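Local coordinates for protein glycosyl hydrolase, family 8 (PDB 3REN) that is an alpha-amylase with an (alpha/alpha)6-barrel fold, and so probably hydrolyses alpha-linked glucans such as starch, at residues A[230-233]-A[234-238]; A[283-286]-A[287-291]. All blocks are in the same frame, centred on the assembly; numbering follows the deposited sequence.

How the contacts relate
From the N terminus the chain first reaches contact 1, the opening turns of helix 231-243 at residues 230-238, and then, after helix 249-262 and strand 268-270, contact 2, the opening turns of helix 283-296 at residues 283-291. Each contact joins neighbours within one helix and closes only the short i to i+4 rings of that helix, with no longer loop, so the two stand in series and neither nests nor crosses. In space they meet, their centres about 10 Å apart. Thr235 OG1 and Asn288 ND2, 3.0 Å apart, form a probable hydrogen bond between the helices, and Leu232 packs against Ile285 beside it. Two helices of the (alpha/alpha)6 barrel are thereby tied together near their N-terminal ends.

Contact 1. Residues A[230-233]-A[234-238]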
loop_
_atom_site.group_PDB
_atom_site.type_symbol
_atom_site.label_atom_id
_atom_site.label_comp_id
_atom_site.label_asym_id
_atom_site.label_seq_id
_atom_site.Cartn_x
_atom_site.Cartn_y
_atom_site.Cartn_z
ATOM N N ASP A 230 -6.091 -11.225 9.121
ATOM C CA ASP A 230 -6.415 -10.165 8.136
ATOM C C ASP A 230 -5.564 -10.372 6.903
ATOM O O ASP A 230 -4.369 -9.998 6.874
ATOM C CB ASP A 230 -6.125 -8.752 8.692
ATOM C CG ASP A 230 -6.687 -7.644 7.804
ATOM O OD1 ASP A 230 -6.572 -7.727 6.535
ATOM O OD2 ASP A 230 -7.242 -6.688 8.375
ATOM N N PHE A 231 -6.163 -10.953 5.873
ATOM C CA PHE A 231 -5.337 -11.412 4.735
ATOM C C PHE A 231 -4.622 -10.299 3.980
ATOM O O PHE A 231 -3.464 -10.479 3.571
ATOM C CB PHE A 231 -6.155 -12.288 3.786
ATOM C CG PHE A 231 -5.345 -12.945 2.749
ATOM C CD1 PHE A 231 -5.594 -12.692 1.401
ATOM C CD2 PHE A 231 -4.341 -13.856 3.100
ATOM C CE1 PHE A 231 -4.829 -13.313 0.403
ATOM C CE2 PHE A 231 -3.567 -14.474 2.102
ATOM C CZ PHE A 231 -3.817 -14.192 0.748
ATOM N N LEU A 232 -5.316 -9.180 3.737
ATOM C CA LEU A 232 -4.706 -8.066 3.015
ATOM C C LEU A 232 -3.433 -7.635 3.692
ATOM O O LEU A 232 -2.377 -7.453 3.035
ATOM C CB LEU A 232 -5.647 -6.870 2.894
ATOM C CG LEU A 232 -4.949 -5.664 2.244
ATOM C CD1 LEU A 232 -4.620 -5.943 0.754
ATOM C CD2 LEU A 232 -5.842 -4.462 2.361
ATOM N N LEU A 233 -3.494 -7.461 4.998
ATOM C CA LEU A 233 -2.337 -7.039 5.724
ATOM C C LEU A 233 -1.206 -8.028 5.609
ATOM O O LEU A 233 -0.132 -7.633 5.476
ATOM C CB LEU A 233 -2.644 -6.720 7.162
ATOM C CG LEU A 233 -3.190 -5.354 7.518
ATOM C CD1 LEU A 233 -3.985 -4.657 6.479
ATOM C CD2 LEU A 233 -3.876 -5.354 8.854
ATOM N N SER A 234 -1.488 -9.316 5.645
ATOM C CA SER A 234 -0.382 -10.289 5.485
ATOM C C SER A 234 0.246 -10.236 4.070
ATOM O O SER A 234 1.443 -10.421 3.919
ATOM C CB SER A 234 -0.851 -11.715 5.792
ATOM O OG SER A 234 -1.005 -11.899 7.203
ATOM N N THR A 235 -0.566 -10.019 3.036
ATOM C CA THR A 235 -0.004 -9.825 1.707
ATOM C C THR A 235 0.942 -8.619 1.637
ATOM O O THR A 235 1.970 -8.677 0.932
ATOM C CB THR A 235 -1.055 -9.788 0.568
ATOM O OG1 THR A 235 -1.876 -8.605 0.663
ATOM C CG2 THR A 235 -1.906 -11.050 0.629
ATOM N N ILE A 236 0.621 -7.552 2.370
ATOM C CA ILE A 236 1.515 -6.398 2.394
ATOM C C ILE A 236 2.835 -6.837 3.044
ATOM O O ILE A 236 3.919 -6.598 2.486
ATOM C CB ILE A 236 0.892 -5.180 3.110
ATOM C CG1 ILE A 236 -0.290 -4.653 2.302
ATOM C CG2 ILE A 236 1.964 -4.009 3.284
ATOM C CD1 ILE A 236 -1.253 -3.795 3.082
ATOM N N VAL A 237 2.755 -7.498 4.200
ATOM C CA VAL A 237 3.983 -7.944 4.896
ATOM C C VAL A 237 4.814 -8.856 3.974
ATOM O O VAL A 237 6.049 -8.722 3.875
ATOM C CB VAL A 237 3.647 -8.721 6.183
ATOM C CG1 VAL A 237 4.887 -9.380 6.742
ATOM C CG2 VAL A 237 2.973 -7.800 7.236
ATOM N N ILE A 238 4.147 -9.803 3.316
ATOM C CA ILE A 238 4.835 -10.752 2.418
ATOM C C ILE A 238 5.518 -10.044 1.270
ATOM O O ILE A 238 6.701 -10.312 1.014
ATOM C CB ILE A 238 3.868 -11.838 1.884
ATOM C CG1 ILE A 238 3.422 -12.741 3.051
ATOM C CG2 ILE A 238 4.495 -12.621 0.740
ATOM C CD1 ILE A 238 2.146 -13.557 2.763
HETATM O O HOH W 1 -2.371 -10.064 8.751
#
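Backbone N-H groups of Ser234, Thr235, Ile236 and Val237 bond back to the carbonyls of Asp230, Phe231, Leu232 and Leu233 in unbroken i to i+4 order, the first turns of helix 231-243. Asp230 is the N-cap: its short carboxylate folds back, and OD1 accepts from Leu233 N in a weak but straight bond of 3.5 Å, giving an amide of the first turn an acceptor. A water bridges Asp230 O, to which it donates at 2.7 Å, and Ser234 OG, 2.8 Å away; the same hydroxyl also bonds to Tyr212 N. Thr235 divides its two branches between a polar and an apolar neighbour. OG1 lies between its own backbone N and carbonyl carbon (chi1 68°), which brings it back to donate to Leu232 O at 2.7 Å, tilted 20° from the carbonyl plane. Leu232 O thus accepts from both Ile236 N and the hydroxyl. The methyl CG2 sits over one face of the Phe231 ring, 3.9 Å from its centroid, in a CH-pi contact offset toward the CE1-CZ rim. Phe231, large and flat, suits this buried place, for Tyr269 meets it edge-to-face and Trp254 and Ile255 of helix 249-262 pack on it. One residue along the helix, Leu232 CG and Ile236 CD1 approach to 4.2 Å, a loose apolar pair on a flank shared with helix 283-296. Because the Thr235 hydroxyl spends its proton on Leu232 O, its oxygen can serve Asn288 as acceptor, and a buried polar group is satisfied on both counts.

Contact 2. Residues A[283-286]-A[287-291]; sequences PSIY and SNVAL
Pro283 O is gripped twice by Ser287, through the backbone N at 2.8 Å and through the hydroxyl OG, also at 2.8 Å. The two donors reach the carbonyl from opposite faces of its plane, and OG stands well above that plane, 38° out of it. Ser287 manages this because its OG lies beside the backbone N (chi1 -66°), turned back toward the preceding turn. A serine suits the place: its hydroxyl finds an acceptor within its own helix, while its small side chain lets Asn340 and Ala344 of helix 335-346 pack close. Proline is equally at home in the first turn, where its nitrogen owes no hydrogen bond to an earlier carbonyl. The helical ladder continues with Asn288 N to Ser284 O at 3.1 Å, the donor again above the carbonyl plane, then Val289 N to Ile285 O and Ala290 N to Tyr286 O. Asn288 CG passes 3.5 Å from Ser284 O, and its amide is turned to Thr235 of helix 231-243, a polar partner that makes asparagine apt here. Val289 lays its CG2 methyl 3.2 Å from Ile285 O, alongside the backbone. In Tyr286, CG lies anti to the carbonyl carbon (chi1 -69°), carrying the ring to where its hydroxyl meets Glu281 OE1 and Leu265 N; Lys308 and Leu309 of helix 299-312 touch it. Ser284 OG turns to Asp337 and Asn340, while small Ala290 admits Ala305. Different faces of this helix thus pack against helices 231-243, 299-312 and 335-346, consistent with the (alpha/alpha)6 barrel.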
loop_
_atom_site.group_PDB
_atom_site.type_symbol
_atom_site.label_atom_id
_atom_site.label_comp_id
_atom_site.label_asym_id
_atom_site.label_seq_id
_atom_site.Cartn_x
_atom_site.Cartn_y
_atom_site.Cartn_z
ATOM N N PRO A 283 -10.017 -5.786 -4.591
ATOM C CA PRO A 283 -8.950 -5.528 -5.576
ATOM C C PRO A 283 -7.549 -5.361 -4.933
ATOM O O PRO A 283 -6.559 -5.665 -5.573
ATOM C CB PRO A 283 -9.375 -4.188 -6.210
ATOM C CG PRO A 283 -10.882 -4.124 -5.957
ATOM C CD PRO A 283 -11.097 -4.777 -4.646
ATOM N N SER A 284 -7.472 -4.878 -3.690
ATOM C CA SER A 284 -6.165 -4.681 -3.023
ATOM C C SER A 284 -5.477 -5.995 -2.690
ATOM O O SER A 284 -4.248 -6.098 -2.754
ATOM C CB SER A 284 -6.332 -3.839 -1.760
ATOM O OG SER A 284 -6.661 -2.524 -2.134
ATOM N N ILE A 285 -6.271 -6.993 -2.312
ATOM C CA ILE A 285 -5.761 -8.346 -2.087
ATOM C C ILE A 285 -5.180 -8.880 -3.387
ATOM O O ILE A 285 -4.009 -9.298 -3.441
ATOM C CB ILE A 285 -6.883 -9.276 -1.674
ATOM C CG1 ILE A 285 -7.487 -8.809 -0.359
ATOM C CG2 ILE A 285 -6.382 -10.742 -1.598
ATOM C CD1 ILE A 285 -6.690 -9.189 0.795
ATOM N N TYR A 286 -6.010 -8.875 -4.446
ATOM C CA TYR A 286 -5.541 -9.396 -5.755
ATOM C C TYR A 286 -4.343 -8.646 -6.314
ATOM O O TYR A 286 -3.439 -9.260 -6.876
ATOM C CB TYR A 286 -6.682 -9.452 -6.779
ATOM C CG TYR A 286 -7.702 -10.523 -6.430
ATOM C CD1 TYR A 286 -7.294 -11.841 -6.180
ATOM C CD2 TYR A 286 -9.052 -10.213 -6.314
ATOM C CE1 TYR A 286 -8.212 -12.853 -5.845
ATOM C CE2 TYR A 286 -10.000 -11.220 -5.982
ATOM C CZ TYR A 286 -9.559 -12.533 -5.752
ATOM O OH TYR A 286 -10.463 -13.520 -5.434
ATOM N N SER A 287 -4.341 -7.319 -6.141
ATOM C CA SER A 287 -3.182 -6.490 -6.497
ATOM C C SER A 287 -1.919 -6.940 -5.851
ATOM O O SER A 287 -0.903 -7.064 -6.530
ATOM C CB SER A 287 -3.424 -5.018 -6.139
ATOM O OG SER A 287 -4.472 -4.499 -6.940
ATOM N N ASN A 288 -1.957 -7.194 -4.535
ATOM C CA ASN A 288 -0.761 -7.589 -3.834
ATOM C C ASN A 288 -0.272 -8.968 -4.253
ATOM O O ASN A 288 0.936 -9.200 -4.362
ATOM C CB ASN A 288 -1.015 -7.549 -2.310
ATOM C CG ASN A 288 -0.886 -6.139 -1.748
ATOM O OD1 ASN A 288 -0.336 -5.266 -2.399
ATOM N ND2 ASN A 288 -1.403 -5.912 -0.544
ATOM N N VAL A 289 -1.221 -9.890 -4.466
ATOM C CA VAL A 289 -0.890 -11.244 -4.896
ATOM C C VAL A 289 -0.203 -11.187 -6.268
ATOM O O VAL A 289 0.810 -11.854 -6.499
ATOM C CB VAL A 289 -2.162 -12.125 -4.953
ATOM C CG1 VAL A 289 -1.830 -13.493 -5.526
ATOM C CG2 VAL A 289 -2.777 -12.295 -3.557
ATOM N N ALA A 290 -0.739 -10.356 -7.170
ATOM C CA ALA A 290 -0.116 -10.108 -8.479
ATOM C C ALA A 290 1.273 -9.503 -8.346
ATOM O O ALA A 290 2.180 -9.882 -9.081
ATOM C CB ALA A 290 -1.019 -9.193 -9.345
ATOM N N LEU A 291 1.452 -8.555 -7.423
ATOM C CA LEU A 291 2.809 -7.953 -7.239
ATOM C C LEU A 291 3.833 -8.955 -6.676
ATOM O O LEU A 291 5.028 -8.942 -7.035
ATOM C CB LEU A 291 2.743 -6.705 -6.359
ATOM C CG LEU A 291 2.062 -5.571 -7.121
ATOM C CD1 LEU A 291 1.560 -4.545 -6.144
ATOM C CD2 LEU A 291 3.025 -4.965 -8.188
#